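PDB 3F1T: thioesterase domain-containing protein from Pseudomonas aeruginosa, which probably hydrolyses acyl-CoA thioesters, perhaps 1,4-dihydroxy-2-naphthoyl-CoA, as a member of the hot-dog thioesterase superfamily. Local coordinates for residues A58-M63 / I88-P93; F115-A120 / I129-G134. One frame throughout, in Å; residues are numbered along the deposited sequence. Where two conformers were deposited one is given.

How the contacts relate
Reading from the N terminus, helix 56-70 comes first and supplies 58-63 to contact 1, which closes when strand 83-90 returns across the helix, after 24 intervening residues. Contact 2 opens only after that: strand 113-121 turns back into strand 130-137 as a hairpin, with eight residues between the segments. The two closures therefore follow in series, neither nested nor crossed, but in space their centres lie about 9 Å apart. Strands 83-90 and 130-137 are neighbours in one antiparallel sheet, and backbone contacts Met91 to Ile129 and Asp89 to His131, probable hydrogen bonds, join the contacts. Contact 1 thus ties the central helix to the sheet that contact 2 helps build.

Contact 1: residues A58-M63 / I88-P93; sequences AITTLM and IDYMHP
Helix 58-63 runs over strand 88-90 with the two axes 10.4 Å apart at their closest and their directions 134° from each other, so the side chains of Ile59, Thr60, Ile88 and Tyr90 fill the space between the backbones. This is part of the hot-dog fold, in which the sheet wraps the long helix 56-70. Ile88 sends its CD1 under the helix, where it lies 3.6 Å from Thr60 CA. With CG1 anti to the carbonyl carbon (chi1 -49°) and the chain extended beyond it, that methyl lies against both branches of Thr60, OG1 as well as CG2. Ile88 CD1 also comes to 4.2 Å from CB of Met63, a selenomethionine. At Ile59, one turn before Met63, Tyr90 reaches in from the strand with its phenol oxygen leading: Tyr90 OH comes to 3.2 Å from Ile59 CG2 and equally near Ile59 CB. Ile59 CG2 is 4.0 Å from Tyr90 CZ, approaching the ring obliquely. On the sheet side, Val132 touches both Ile88 and Met63, and Ala130 touches Tyr90. Beyond strand 83-90, Ile88 and Asp89 pair with an antiparallel strand of the second subunit, which carries the sheet across the interface. All five touching residues are buried; between the two segments the contact is van der Waals packing, and the Tyr90 hydroxyl, pressed against an aliphatic branch, makes no hydrogen bond to 58-63.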
ATOM      1  N   ALA B  58      16.136   6.078  -6.251  1.00 21.16           N
ATOM      2  CA  ALA B  58      17.160   5.041  -6.393  1.00 21.32           C
ATOM      3  C   ALA B  58      16.830   3.817  -5.550  1.00 22.14           C
ATOM      4  O   ALA B  58      16.967   2.677  -6.007  1.00 21.89           O
ATOM      5  CB  ALA B  58      18.556   5.597  -6.019  1.00 18.64           C
ATOM      6  N   ILE B  59      16.451   4.059  -4.295  1.00 23.60           N
ATOM      7  CA  ILE B  59      16.095   2.990  -3.371  1.00 22.90           C
ATOM      8  C   ILE B  59      14.822   2.263  -3.765  1.00 23.52           C
ATOM      9  O   ILE B  59      14.755   1.048  -3.638  1.00 23.76           O
ATOM     10  CB  ILE B  59      15.972   3.489  -1.926  1.00 26.56           C
ATOM     11  CG1 ILE B  59      17.351   3.863  -1.381  1.00 19.89           C
ATOM     12  CG2 ILE B  59      15.325   2.422  -1.052  1.00 21.09           C
ATOM     13  CD1 ILE B  59      17.294   4.951  -0.348  1.00 32.91           C
ATOM     14  N   THR B  60      13.884   2.968  -4.391  1.00 23.65           N
ATOM     15  CA  THR B  60      12.736   2.309  -5.009  1.00 24.33           C
ATOM     16  C   THR B  60      13.180   1.297  -6.048  1.00 23.40           C
ATOM     17  O   THR B  60      12.631   0.199  -6.135  1.00 26.00           O
ATOM     18  CB  THR B  60      11.804   3.322  -5.721  1.00 26.29           C
ATOM     19  OG1 THR B  60      11.157   4.133  -4.742  1.00 22.78           O
ATOM     20  CG2 THR B  60      10.742   2.588  -6.551  1.00 25.02           C
ATOM     21  N   THR B  61      13.990   1.756  -6.993  1.00 22.13           N
ATOM     22  CA  THR B  61      14.517   0.862  -8.007  1.00 19.62           C
ATOM     23  C   THR B  61      15.213  -0.325  -7.356  1.00 16.75           C
ATOM     24  O   THR B  61      15.012  -1.463  -7.763  1.00 18.91           O
ATOM     25  CB  THR B  61      15.520   1.591  -8.923  1.00 22.52           C
ATOM     26  OG1 THR B  61      14.852   2.671  -9.596  1.00 18.55           O
ATOM     27  CG2 THR B  61      16.075   0.629  -9.952  1.00 20.46           C
ATOM     28  N   LEU B  62      16.073  -0.054  -6.377  1.00 18.40           N
ATOM     29  CA  LEU B  62      16.804  -1.116  -5.688  1.00 16.50           C
ATOM     30  C   LEU B  62      15.813  -2.155  -5.191  1.00 18.20           C
ATOM     31  O   LEU B  62      15.985  -3.360  -5.409  1.00 17.03           O
ATOM     32  CB  LEU B  62      17.624  -0.546  -4.523  1.00 17.70           C
ATOM     33  CG  LEU B  62      18.157  -1.567  -3.507  1.00 17.01           C
ATOM     34  CD1 LEU B  62      19.197  -2.500  -4.151  1.00 16.28           C
ATOM     35  CD2 LEU B  62      18.711  -0.885  -2.268  1.00 10.61           C
HETATM   36  N   MSE B  63      14.690  -1.672  -4.672  0.50 17.59           N
HETATM   37  CA  MSE B  63      13.782  -2.514  -3.893  0.50 18.09           C
HETATM   38  C   MSE B  63      12.695  -3.155  -4.744  0.50 17.47           C
HETATM   39  O   MSE B  63      12.302  -4.298  -4.504  0.50 18.20           O
HETATM   40  CB  MSE B  63      13.150  -1.704  -2.764  0.50 16.57           C
HETATM   41  CG  MSE B  63      14.135  -1.331  -1.689  0.50 18.76           C
HETATM   42 SE   MSE B  63      15.125  -2.838  -0.994  0.50 19.91          SE
HETATM   43  CE  MSE B  63      13.715  -4.188  -0.872  0.50  6.88           C
ATOM     44  N   ILE B  88       6.454   0.517  -0.649  1.00 19.98           N
ATOM     45  CA  ILE B  88       7.664   0.857   0.084  1.00 20.79           C
ATOM     46  C   ILE B  88       7.295   1.906   1.131  1.00 21.86           C
ATOM     47  O   ILE B  88       6.612   2.884   0.828  1.00 19.87           O
ATOM     48  CB  ILE B  88       8.709   1.501  -0.850  1.00 23.04           C
ATOM     49  CG1 ILE B  88       8.867   0.655  -2.117  1.00 27.69           C
ATOM     50  CG2 ILE B  88      10.061   1.635  -0.127  1.00 22.14           C
ATOM     51  CD1 ILE B  88      10.043   1.088  -2.983  1.00 36.72           C
ATOM     52  N   ASP B  89       7.692   1.661   2.375  1.00 21.56           N
ATOM     53  CA  ASP B  89       7.388   2.567   3.475  1.00 19.32           C
ATOM     54  C   ASP B  89       8.667   2.853   4.249  1.00 19.55           C
ATOM     55  O   ASP B  89       9.266   1.944   4.835  1.00 21.28           O
ATOM     56  CB  ASP B  89       6.342   1.930   4.396  1.00 19.33           C
ATOM     57  CG  ASP B  89       4.996   1.760   3.718  1.00 21.46           C
ATOM     58  OD1 ASP B  89       4.274   2.771   3.564  1.00 31.18           O
ATOM     59  OD2 ASP B  89       4.702   0.651   3.235  1.00 19.47           O
ATOM     60  N   TYR B  90       9.134   4.089   4.160  1.00 20.44           N
ATOM     61  CA  TYR B  90      10.390   4.508   4.773  1.00 21.07           C
ATOM     62  C   TYR B  90      10.208   4.715   6.265  1.00 20.75           C
ATOM     63  O   TYR B  90       9.270   5.384   6.690  1.00 21.93           O
ATOM     64  CB  TYR B  90      10.903   5.796   4.118  1.00 17.90           C
ATOM     65  CG  TYR B  90      11.509   5.570   2.753  1.00 21.82           C
ATOM     66  CD1 TYR B  90      12.875   5.337   2.602  1.00 28.39           C
ATOM     67  CD2 TYR B  90      10.715   5.550   1.614  1.00 19.80           C
ATOM     68  CE1 TYR B  90      13.417   5.026   1.362  1.00 24.21           C
ATOM     69  CE2 TYR B  90      11.243   5.249   0.381  1.00 22.13           C
ATOM     70  CZ  TYR B  90      12.605   5.023   0.254  1.00 27.54           C
ATOM     71  OH  TYR B  90      13.149   4.764  -0.992  1.00 29.27           O
HETATM   72  N   MSE B  91      11.058   4.058   7.051  1.00 22.92           N
HETATM   73  CA  MSE B  91      11.035   4.167   8.495  1.00 25.81           C
HETATM   74  C   MSE B  91      11.835   5.382   8.915  1.00 27.23           C
HETATM   75  O   MSE B  91      11.508   6.051   9.901  1.00 29.06           O
HETATM   76  CB  MSE B  91      11.668   2.933   9.123  1.00 27.23           C
HETATM   77  CG  MSE B  91      10.913   1.645   8.856  1.00 37.41           C
HETATM   78 SE   MSE B  91       9.041   1.756   9.445  1.00 47.06          SE
HETATM   79  CE  MSE B  91       8.178   1.891   7.688  1.00 42.46           C
ATOM     80  N   HIS B  92      12.986   5.553   8.281  1.00 27.77           N
ATOM     81  CA  HIS B  92      13.874   6.648   8.626  1.00 27.54           C
ATOM     82  C   HIS B  92      14.806   6.920   7.468  1.00 26.96           C
ATOM     83  O   HIS B  92      14.875   6.122   6.526  1.00 27.99           O
ATOM     84  CB  HIS B  92      14.664   6.331   9.900  1.00 26.67           C
ATOM     85  CG  HIS B  92      15.671   5.241   9.726  1.00 28.01           C
ATOM     86  ND1 HIS B  92      15.512   3.988  10.282  1.00 32.26           N
ATOM     87  CD2 HIS B  92      16.805   5.186   8.988  1.00 30.10           C
ATOM     88  CE1 HIS B  92      16.510   3.210   9.902  1.00 24.95           C
ATOM     89  NE2 HIS B  92      17.322   3.921   9.139  1.00 34.48           N
ATOM     90  N   PRO B  93      15.366   8.132   7.429  1.00 27.08           N
ATOM     91  CA  PRO B  93      16.173   8.543   6.284  1.00 27.81           C
ATOM     92  C   PRO B  93      17.458   7.728   6.197  1.00 27.68           C
ATOM     93  O   PRO B  93      17.968   7.261   7.218  1.00 29.17           O
ATOM     94  CB  PRO B  93      16.479  10.017   6.576  1.00 27.30           C
ATOM     95  CG  PRO B  93      16.321  10.157   8.057  1.00 30.34           C
ATOM     96  CD  PRO B  93      15.265   9.179   8.463  1.00 28.91           C
TER

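Contact 2: residues F115-A120 / I129-G134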
ATOM      1  N   PHE B 115       4.426 -13.513  -4.168  1.00 18.63           N
ATOM      2  CA  PHE B 115       4.375 -12.439  -3.185  1.00 17.09           C
ATOM      3  C   PHE B 115       5.678 -12.428  -2.394  1.00 19.88           C
ATOM      4  O   PHE B 115       6.160 -13.469  -1.943  1.00 15.81           O
ATOM      5  CB  PHE B 115       3.217 -12.667  -2.205  1.00 17.48           C
ATOM      6  CG  PHE B 115       1.848 -12.603  -2.846  1.00 17.29           C
ATOM      7  CD1 PHE B 115       1.305 -13.715  -3.475  1.00 17.97           C
ATOM      8  CD2 PHE B 115       1.110 -11.426  -2.823  1.00 20.33           C
ATOM      9  CE1 PHE B 115       0.047 -13.664  -4.047  1.00 15.32           C
ATOM     10  CE2 PHE B 115      -0.158 -11.371  -3.388  1.00 19.54           C
ATOM     11  CZ  PHE B 115      -0.686 -12.502  -3.997  1.00 17.79           C
ATOM     12  N   THR B 116       6.219 -11.238  -2.178  1.00 17.19           N
ATOM     13  CA  THR B 116       7.552 -11.147  -1.649  1.00 19.36           C
ATOM     14  C   THR B 116       7.676  -9.949  -0.709  1.00 18.54           C
ATOM     15  O   THR B 116       6.952  -8.975  -0.841  1.00 13.59           O
ATOM     16  CB  THR B 116       8.603 -11.100  -2.774  1.00 18.83           C
ATOM     17  OG1 THR B 116       9.905 -11.330  -2.215  1.00 29.66           O
ATOM     18  CG2 THR B 116       8.587  -9.780  -3.477  1.00 19.11           C
ATOM     19  N   ARG B 117       8.459 -10.123   0.343  1.00 19.35           N
ATOM     20  CA  ARG B 117       8.654  -9.083   1.321  1.00 21.68           C
ATOM     21  C   ARG B 117      10.152  -8.880   1.503  1.00 22.41           C
ATOM     22  O   ARG B 117      10.915  -9.848   1.546  1.00 22.97           O
ATOM     23  CB  ARG B 117       8.009  -9.512   2.635  1.00 22.65           C
ATOM     24  CG  ARG B 117       7.992  -8.433   3.690  1.00 30.31           C
ATOM     25  CD  ARG B 117       7.063  -8.796   4.859  1.00 35.98           C
ATOM     26  NE  ARG B 117       7.009  -7.699   5.820  1.00 36.43           N
ATOM     27  CZ  ARG B 117       7.742  -7.642   6.932  1.00 44.59           C
ATOM     28  NH1 ARG B 117       8.396  -8.727   7.358  1.00 30.06           N
ATOM     29  NH2 ARG B 117       7.712  -6.544   7.690  1.00 31.48           N
ATOM     30  N   GLY B 118      10.551  -7.645   1.772  1.00 22.65           N
ATOM     31  CA  GLY B 118      11.958  -7.324   1.992  1.00 20.19           C
ATOM     32  C   GLY B 118      12.142  -5.952   2.627  1.00 19.41           C
ATOM     33  O   GLY B 118      11.194  -5.361   3.155  1.00 17.83           O
ATOM     34  N   PHE B 119      13.372  -5.457   2.621  1.00 17.30           N
ATOM     35  CA  PHE B 119      13.655  -4.192   3.294  1.00 19.81           C
ATOM     36  C   PHE B 119      14.967  -3.618   2.778  1.00 19.24           C
ATOM     37  O   PHE B 119      15.740  -4.337   2.149  1.00 19.89           O
ATOM     38  CB  PHE B 119      13.670  -4.375   4.825  1.00 17.65           C
ATOM     39  CG  PHE B 119      14.594  -5.459   5.304  1.00 16.27           C
ATOM     40  CD1 PHE B 119      15.904  -5.159   5.674  1.00 16.86           C
ATOM     41  CD2 PHE B 119      14.179  -6.776   5.341  1.00 18.47           C
ATOM     42  CE1 PHE B 119      16.797  -6.150   6.018  1.00 16.82           C
ATOM     43  CE2 PHE B 119      15.046  -7.777   5.747  1.00 25.06           C
ATOM     44  CZ  PHE B 119      16.366  -7.457   6.104  1.00 23.15           C
ATOM     45  N   ALA B 120      15.083  -2.294   2.821  1.00 20.32           N
ATOM     46  CA  ALA B 120      16.361  -1.630   2.646  1.00 18.70           C
ATOM     47  C   ALA B 120      17.058  -1.365   3.976  1.00 18.97           C
ATOM     48  O   ALA B 120      16.421  -1.004   4.965  1.00 17.35           O
ATOM     49  CB  ALA B 120      16.192  -0.334   1.869  1.00 19.50           C
ATOM     50  N   ILE B 129      15.874   0.902   6.704  1.00 25.56           N
ATOM     51  CA  ILE B 129      15.471   2.203   6.209  1.00 23.93           C
ATOM     52  C   ILE B 129      14.009   2.191   5.761  1.00 23.22           C
ATOM     53  O   ILE B 129      13.278   3.144   5.982  1.00 21.42           O
ATOM     54  CB  ILE B 129      16.329   2.594   5.007  1.00 24.24           C
ATOM     55  CG1 ILE B 129      17.773   2.820   5.426  1.00 24.63           C
ATOM     56  CG2 ILE B 129      15.797   3.839   4.349  1.00 25.84           C
ATOM     57  CD1 ILE B 129      18.674   2.998   4.246  1.00 29.07           C
ATOM     58  N   ALA B 130      13.587   1.077   5.170  1.00 20.53           N
ATOM     59  CA  ALA B 130      12.291   0.990   4.505  1.00 21.21           C
ATOM     60  C   ALA B 130      11.841  -0.463   4.458  1.00 19.29           C
ATOM     61  O   ALA B 130      12.655  -1.365   4.297  1.00 21.32           O
ATOM     62  CB  ALA B 130      12.381   1.562   3.079  1.00 17.79           C
ATOM     63  N   HIS B 131      10.537  -0.678   4.615  1.00 22.61           N
ATOM     64  CA  HIS B 131       9.921  -1.983   4.405  1.00 20.02           C
ATOM     65  C   HIS B 131       9.205  -2.005   3.065  1.00 21.32           C
ATOM     66  O   HIS B 131       8.597  -1.011   2.663  1.00 21.67           O
ATOM     67  CB  HIS B 131       8.931  -2.274   5.532  1.00 20.76           C
ATOM     68  CG  HIS B 131       9.587  -2.674   6.819  1.00 22.55           C
ATOM     69  ND1 HIS B 131       9.817  -1.774   7.841  1.00 21.10           N
ATOM     70  CD2 HIS B 131      10.266  -3.797   7.154  1.00 20.03           C
ATOM     71  CE1 HIS B 131      10.523  -2.357   8.791  1.00 18.48           C
ATOM     72  NE2 HIS B 131      10.814  -3.582   8.397  1.00 25.89           N
ATOM     73  N   VAL B 132       9.172  -3.177   2.433  1.00 20.36           N
ATOM     74  CA  VAL B 132       8.660  -3.311   1.069  1.00 18.21           C
ATOM     75  C   VAL B 132       7.915  -4.626   0.950  1.00 18.48           C
ATOM     76  O   VAL B 132       8.363  -5.645   1.485  1.00 14.76           O
ATOM     77  CB  VAL B 132       9.814  -3.336   0.036  1.00 18.70           C
ATOM     78  CG1 VAL B 132       9.265  -3.337  -1.364  1.00 19.63           C
ATOM     79  CG2 VAL B 132      10.701  -2.157   0.240  1.00 15.09           C
ATOM     80  N   VAL B 133       6.782  -4.602   0.250  1.00 16.97           N
ATOM     81  CA  VAL B 133       6.049  -5.826  -0.101  1.00 18.97           C
ATOM     82  C   VAL B 133       5.612  -5.659  -1.544  1.00 19.30           C
ATOM     83  O   VAL B 133       5.258  -4.552  -1.964  1.00 17.52           O
ATOM     84  CB  VAL B 133       4.798  -5.997   0.794  1.00 17.30           C
ATOM     85  CG1 VAL B 133       3.962  -7.139   0.305  1.00 23.82           C
ATOM     86  CG2 VAL B 133       5.206  -6.228   2.247  1.00 15.02           C
ATOM     87  N   GLY B 134       5.811  -6.697  -2.345  1.00 18.28           N
ATOM     88  CA  GLY B 134       5.353  -6.652  -3.728  1.00 17.56           C
ATOM     89  C   GLY B 134       4.779  -7.973  -4.191  1.00 17.23           C
ATOM     90  O   GLY B 134       5.005  -9.007  -3.570  1.00 18.61           O
TER
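The beta hairpin formed by strands 113-121 and 130-137, in the antiparallel sheet of the hot-dog fold, brings 115-120 alongside 129-134, and a classic beta bulge marks its turn end. Thr116, Gly118 and Ala120 face Gly134, Val132 and Ala130 in hydrogen-bonded pairs, alternating with the non-hydrogen-bonded pairs Arg117 with Val133 and Phe119 with His131. Both pairs that include a glycine are bonded twice; Gly118 N to Val132 O, at 3.0 Å, is nearly straight (165°), while Val132 N approaches Gly118 O from above its carbonyl plane. The face with Thr116, Ala120 and Val132 packs on helix 56-70 through Cys67 and Met63, and Thr116 OG1 is hydrogen-bonded to Ser70 of that helix. Thr116 CG2 lies 3.7 Å from Gly134 O. On the other face Arg117 leaves the strand with CG anti to the backbone N (chi1 -173°) and continues extended to NE. Arg117 CG rests 3.8 Å from Val133 CG2, a methyl that also borders the guanidinium at its edge. Farther out, the guanidinium and the His131 ring are nearly parallel, their planes 4° apart, but meet obliquely. Arg117 NH2 also lies close to its counterpart in the third subunit, so like charges approach at that interface. Phe119 swings its ring away from the ladder, while Phe119 CB stays 3.2 Å from Ala130 O. At the bulge Ala120 faces two residues: its O receives a bent bond from Ile129 N, modelled unusually short, and Ala120 N bonds to Ala130 O at 3.0 Å.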